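Local coordinates for stomatin operon partner protein (Pyrococcus horikoshii OT3, PDB 3WWV) that is a membrane-bound serine protease that cleaves preferentially near hydrophobic or aromatic residues and can degrade a stomatin homolog in vitro, represented here by its C-terminal OB-fold domain, at residues T16-E19 with G25-K28; R51-D54 with L60-V63. All coordinates share one frame; numbering follows the deposited sequence.

In the fold
Two antiparallel hairpins of one small OB-fold beta barrel each carry a classic beta bulge, consistent with the strong bending such a barrel needs. Interaction 1 joins strands 14-19 and 24-29, interaction 2 strands 49-56 and 59-64; strands 14-19 and 49-56 are themselves neighbours, which closes the sheet. The centres of the two contacts lie about 12 Å apart, yet they meet in the interior, where I27 CD1 packs 3.7 Å from L60 CD1 and 3.8 Å from V62 CG1. V50 also touches I27, V17 and V62. A bound sodium ion lies about 9 Å from the I61 side chain, too far for direct coordination. Interaction 1 is untouched by the second subunit, whereas interaction 2 packs against it.

Interaction 1: residues T16-E19 with G25-K28; sequences TVVE and GMIK
V18 and E19 share a single partner in M26, the defining feature of a classic beta bulge, here in a hairpin. M26 O accepts both V18 N and E19 N, each at 3.0 Å, and the two donors come in from the same face of its carbonyl plane. E19 O answers by taking M26 N in the plane of its own carbonyl, on a lone pair. Beyond the bulge the regular pairing resumes, with K28 N bonded to T16 O at 2.8 Å. The V18 side chain leans over the partner strand: CG2, set between its own backbone N and carbonyl carbon (chi1 -65°), lies 3.3 Å from M26 O, while CG1 rests 3.8 Å from K28 CB. With an alanine here, the M26 oxygen would probably lose its methyl cover and K28 CB its neighbour. Alongside, E19 CB meets M26 CB at 3.5 Å. On the inner face V17 CG2 approaches I27 CG2 at 4.2 Å, backed by I44 and V50. Outside, L33 touches V18, M26 and K28, whereas T16 OG1 is hydrogen-bonded to K49 NZ and K28 NZ to the G31 carbonyl. Neither bulge amide lacks a partner, because one oxygen serves both while the strand turns its corner.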
# COMPACT_ATOMS: atom_id res chain seq x y z
N THR A 16 -2.63 13.25 2.01
CA THR A 16 -1.72 14.34 1.74
C THR A 16 -1.03 14.66 3.04
O THR A 16 -1.68 14.71 4.09
CB THR A 16 -2.48 15.57 1.23
OG1 THR A 16 -3.35 15.16 0.17
CG2 THR A 16 -1.53 16.64 0.71
N VAL A 17 0.29 14.84 2.99
CA VAL A 17 1.05 15.22 4.17
C VAL A 17 0.63 16.63 4.57
O VAL A 17 0.65 17.55 3.74
CB VAL A 17 2.57 15.17 3.94
CG1 VAL A 17 3.32 15.61 5.19
CG2 VAL A 17 3.03 13.78 3.50
N VAL A 18 0.24 16.80 5.84
CA VAL A 18 -0.10 18.10 6.39
C VAL A 18 0.99 18.58 7.36
O VAL A 18 1.19 19.78 7.55
CB VAL A 18 -1.52 18.14 7.02
CG1 VAL A 18 -2.57 17.94 5.94
CG2 VAL A 18 -1.69 17.07 8.08
N GLU A 19 1.72 17.63 7.95
CA GLU A 19 2.91 17.94 8.72
C GLU A 19 4.02 16.95 8.36
O GLU A 19 3.86 15.74 8.55
CB GLU A 19 2.60 17.89 10.23
CG GLU A 19 3.82 18.10 11.11
CD GLU A 19 3.49 18.03 12.58
OE1 GLU A 19 3.07 19.07 13.15
OE2 GLU A 19 3.65 16.95 13.18
N GLY A 25 4.94 12.06 11.37
CA GLY A 25 4.24 13.32 11.12
C GLY A 25 2.74 13.14 11.08
O GLY A 25 2.18 12.28 11.77
N MET A 26 2.09 13.92 10.22
CA MET A 26 0.65 14.03 10.22
C MET A 26 0.15 14.04 8.78
O MET A 26 0.70 14.76 7.94
CB MET A 26 0.27 15.34 10.93
CG MET A 26 -1.08 15.34 11.60
SD MET A 26 -1.04 14.51 13.20
CE MET A 26 -2.79 14.27 13.48
N ILE A 27 -0.88 13.25 8.48
CA ILE A 27 -1.49 13.26 7.14
C ILE A 27 -3.00 13.45 7.18
O ILE A 27 -3.65 13.17 8.20
CB ILE A 27 -1.16 12.01 6.28
CG1 ILE A 27 -1.82 10.75 6.86
CG2 ILE A 27 0.34 11.85 6.08
CD1 ILE A 27 -1.61 9.50 6.00
N LYS A 28 -3.56 13.93 6.08
CA LYS A 28 -5.00 14.02 5.94
C LYS A 28 -5.46 12.92 4.99
O LYS A 28 -5.01 12.85 3.85
CB LYS A 28 -5.41 15.40 5.44
CG LYS A 28 -6.81 15.81 5.88
CD LYS A 28 -7.07 17.29 5.59
CE LYS A 28 -8.40 17.75 6.16
NZ LYS A 28 -8.39 17.78 7.65

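Interaction 2: residues R51-D54 with L60-V63; sequences RVVD and LIVV
R51 and V63 form a hydrogen-bonded antiparallel pair at one end of this hairpin, V52 and V62 a non-hydrogen-bonded one, and the short strand axes run 123° apart as the strands coil. The motif is a classic beta bulge in the OB-fold barrel: V53 and D54 both face I61. I61 O accepts V53 N at 2.8 Å in its carbonyl plane, and D54 N only weakly at 3.3 Å. D54 O then receives I61 N from well above its carbonyl plane, 47° out of it. Inside the barrel, the V52 and L60 side chains cross at a slant, CG1 of V52 4.2 Å from CD2 of L60, and V62, with CG1 anti to its carbonyl carbon, presents that methyl to V52 CG2 at 4.4 Å. W34 of strand 32-38 also packs on L60. V53 spans the bulge by spreading its two methyls, CG2 to I61 CG2 at 4.0 Å and CG1 to V63 CG2 at the same distance, the latter side chains meeting nearly at right angles. Toward the second subunit, V53 and V63 both pack on I11 of that chain. R51 bends away, its NH1 in a salt bridge with E65 OE2 of the same chain but close to R51 NH1 of the second subunit, a proximity that E65 probably eases. At the far end, D54 CB lies beside the I61 side chain, 4.0 Å from I61 CD1.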
# COMPACT_ATOMS: atom_id res chain seq x y z
N ARG A 51 0.53 7.00 -0.07
CA ARG A 51 -0.34 5.83 -0.13
C ARG A 51 -0.28 5.10 1.21
O ARG A 51 0.80 4.88 1.74
CB ARG A 51 0.19 4.89 -1.22
CG ARG A 51 -0.76 3.78 -1.64
CD ARG A 51 -1.37 4.08 -3.00
NE ARG A 51 -2.77 4.45 -2.88
CZ ARG A 51 -3.49 4.98 -3.86
NH1 ARG A 51 -2.95 5.26 -5.04
NH2 ARG A 51 -4.77 5.27 -3.65
N VAL A 52 -1.43 4.69 1.75
CA VAL A 52 -1.46 3.97 3.02
C VAL A 52 -1.20 2.47 2.78
O VAL A 52 -1.96 1.83 2.07
CB VAL A 52 -2.79 4.17 3.79
CG1 VAL A 52 -2.70 3.58 5.19
CG2 VAL A 52 -3.16 5.65 3.87
N VAL A 53 -0.13 1.92 3.37
CA VAL A 53 0.27 0.53 3.11
C VAL A 53 0.10 -0.41 4.30
O VAL A 53 0.04 -1.64 4.12
CB VAL A 53 1.71 0.42 2.54
CG1 VAL A 53 1.82 1.14 1.20
CG2 VAL A 53 2.75 0.94 3.53
N ASP A 54 0.01 0.16 5.50
CA ASP A 54 -0.16 -0.62 6.74
C ASP A 54 -0.62 0.29 7.86
O ASP A 54 -0.76 1.50 7.66
CB ASP A 54 1.17 -1.29 7.13
CG ASP A 54 0.98 -2.50 8.03
OD1 ASP A 54 -0.17 -2.90 8.33
OD2 ASP A 54 2.01 -3.06 8.44
N LEU A 60 -0.73 5.55 10.77
CA LEU A 60 -0.72 5.05 9.38
C LEU A 60 0.70 4.95 8.84
O LEU A 60 1.50 5.87 9.01
CB LEU A 60 -1.56 5.95 8.47
CG LEU A 60 -3.00 6.20 8.90
CD1 LEU A 60 -3.69 7.11 7.90
CD2 LEU A 60 -3.75 4.88 9.04
N ILE A 61 1.02 3.83 8.20
CA ILE A 61 2.32 3.63 7.55
C ILE A 61 2.12 3.85 6.07
O ILE A 61 1.20 3.29 5.47
CB ILE A 61 2.91 2.25 7.89
CG1 ILE A 61 3.19 2.20 9.40
CG2 ILE A 61 4.21 1.99 7.12
CD1 ILE A 61 3.09 0.81 9.97
N VAL A 62 2.95 4.70 5.50
CA VAL A 62 2.72 5.24 4.17
C VAL A 62 4.02 5.21 3.38
O VAL A 62 5.11 5.22 3.97
CB VAL A 62 2.19 6.70 4.22
CG1 VAL A 62 0.91 6.80 5.03
CG2 VAL A 62 3.23 7.65 4.80
N VAL A 63 3.89 5.14 2.06
CA VAL A 63 4.98 5.43 1.12
C VAL A 63 4.52 6.63 0.30
O VAL A 63 3.32 6.89 0.21
CB VAL A 63 5.32 4.23 0.18
CG1 VAL A 63 5.85 3.05 0.99
CG2 VAL A 63 4.12 3.81 -0.66